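Local coordinates for Alpha/beta hydrolase (Pseudomonas aeruginosa PAO1, PDB 4R1D), which is probably a lipase effector (Tle4) of the type VI secretion system, binds calcium and is complexed with Tli4, probably its immunity protein, at residues D203-G208 / E227-P232. Sequence-based numbering, arbitrary orientation.
Sequences DVWCAG and ENTVLP. With CA (calcium ion), chain C.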
# COMPACT_ATOMS: atom_id res chain seq x y z
N ASP A 203 -15.42 -20.45 7.85
CA ASP A 203 -14.43 -20.46 6.77
C ASP A 203 -13.73 -19.10 6.79
O ASP A 203 -14.39 -18.07 6.88
CB ASP A 203 -15.11 -20.59 5.41
CG ASP A 203 -15.63 -22.00 5.13
OD1 ASP A 203 -15.08 -22.98 5.67
OD2 ASP A 203 -16.58 -22.11 4.33
N VAL A 204 -12.41 -19.11 6.69
CA VAL A 204 -11.65 -17.85 6.71
C VAL A 204 -11.41 -17.33 5.29
O VAL A 204 -10.79 -18.03 4.48
CB VAL A 204 -10.29 -18.02 7.39
CG1 VAL A 204 -9.53 -16.69 7.42
CG2 VAL A 204 -10.47 -18.58 8.83
N TRP A 205 -11.87 -16.12 5.02
CA TRP A 205 -11.68 -15.47 3.73
C TRP A 205 -10.76 -14.27 3.95
O TRP A 205 -10.80 -13.66 5.01
CB TRP A 205 -13.02 -14.99 3.16
CG TRP A 205 -13.93 -16.11 2.81
CD1 TRP A 205 -14.65 -16.88 3.68
CD2 TRP A 205 -14.22 -16.61 1.50
NE1 TRP A 205 -15.38 -17.82 2.99
CE2 TRP A 205 -15.13 -17.68 1.65
CE3 TRP A 205 -13.81 -16.25 0.21
CZ2 TRP A 205 -15.64 -18.39 0.56
CZ3 TRP A 205 -14.30 -16.96 -0.87
CH2 TRP A 205 -15.21 -18.02 -0.69
N CYS A 206 -9.94 -13.95 2.96
CA CYS A 206 -8.90 -12.95 3.14
C CYS A 206 -9.20 -11.68 2.37
O CYS A 206 -9.10 -11.65 1.14
CB CYS A 206 -7.56 -13.51 2.67
SG CYS A 206 -6.15 -12.43 3.02
N ALA A 207 -9.58 -10.63 3.09
CA ALA A 207 -9.95 -9.37 2.47
C ALA A 207 -8.75 -8.44 2.30
O ALA A 207 -8.70 -7.36 2.89
CB ALA A 207 -11.04 -8.68 3.28
N GLY A 208 -7.79 -8.86 1.49
CA GLY A 208 -6.67 -7.98 1.16
C GLY A 208 -7.21 -6.69 0.55
O GLY A 208 -8.30 -6.69 -0.06
N GLU A 227 -19.93 -8.90 -0.09
CA GLU A 227 -21.25 -8.99 -0.72
C GLU A 227 -21.22 -9.65 -2.09
O GLU A 227 -22.20 -10.29 -2.50
CB GLU A 227 -21.90 -7.60 -0.81
CG GLU A 227 -22.12 -6.91 0.54
CD GLU A 227 -23.10 -7.65 1.43
OE1 GLU A 227 -24.11 -8.15 0.91
OE2 GLU A 227 -22.86 -7.72 2.66
N ASN A 228 -20.11 -9.50 -2.81
CA ASN A 228 -20.05 -9.94 -4.20
C ASN A 228 -19.17 -11.16 -4.45
O ASN A 228 -19.27 -11.79 -5.50
CB ASN A 228 -19.66 -8.78 -5.12
CG ASN A 228 -20.62 -7.61 -5.03
OD1 ASN A 228 -21.81 -7.77 -4.76
ND2 ASN A 228 -20.10 -6.41 -5.24
N THR A 229 -18.31 -11.51 -3.50
CA THR A 229 -17.49 -12.72 -3.64
C THR A 229 -17.79 -13.75 -2.57
O THR A 229 -18.14 -14.90 -2.87
CB THR A 229 -15.97 -12.42 -3.62
OG1 THR A 229 -15.60 -11.64 -4.76
CG2 THR A 229 -15.18 -13.73 -3.61
N VAL A 230 -17.65 -13.36 -1.31
CA VAL A 230 -17.82 -14.32 -0.23
C VAL A 230 -19.24 -14.90 -0.16
O VAL A 230 -19.41 -16.11 -0.20
CB VAL A 230 -17.45 -13.71 1.13
CG1 VAL A 230 -17.65 -14.74 2.22
CG2 VAL A 230 -16.01 -13.24 1.08
N LEU A 231 -20.25 -14.04 -0.07
CA LEU A 231 -21.60 -14.56 0.15
C LEU A 231 -22.13 -15.33 -1.06
O LEU A 231 -22.75 -16.38 -0.90
CB LEU A 231 -22.56 -13.45 0.60
CG LEU A 231 -22.19 -12.80 1.94
CD1 LEU A 231 -23.21 -11.74 2.33
CD2 LEU A 231 -22.08 -13.85 3.04
N PRO A 232 -21.85 -14.84 -2.28
CA PRO A 232 -22.35 -15.61 -3.43
C PRO A 232 -21.77 -17.03 -3.50
O PRO A 232 -22.43 -17.93 -4.00
CB PRO A 232 -21.91 -14.77 -4.63
CG PRO A 232 -21.98 -13.36 -4.11
CD PRO A 232 -21.45 -13.48 -2.67
CA CA C . -13.85 -24.27 7.38
O HOH W 1 -13.20 -25.59 5.26
O HOH W 2 -16.00 -25.77 7.11
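With CG of W205 anti to its own carbonyl carbon (chi1 -67°) and CG1 of V230 anti to the backbone N (chi1 180°), the indole leaves strand 201-206 to lie against both methyls of the valine on helix 215-238. V230 CG1 sits over one face of W205, 3.8 Å from the centroid of its five-membered ring and only 3° off its normal, a nearly ideal CH-pi contact. V230 CG2 lies against the ring fusion, 3.8 Å from W205 CE3. A beta-branched residue suits this place because its two methyls sit side by side, one over the pyrrole ring, the other where the two rings join, while tryptophan offers a broad flat surface to the helix. T229 adds a looser touch, its CG2 lying 4.3 Å from W205 CZ3. The indole N-H has its own partner: W205 NE1 hydrogen-bonds to the hydroxyl of Y234, further along the helix, and the same hydroxyl is also hydrogen-bonded to OD2 of D203. That tyrosine thereby ties the helix to a calcium ligand, for OD1 of D203 binds the calcium ion at 2.5 Å, alongside E152, D156, the carbonyl of F202 and two waters. Here a helix packs on the edge strand of a parallel sheet, as in the alpha/beta-hydrolase fold, beside a calcium site at the strand's start.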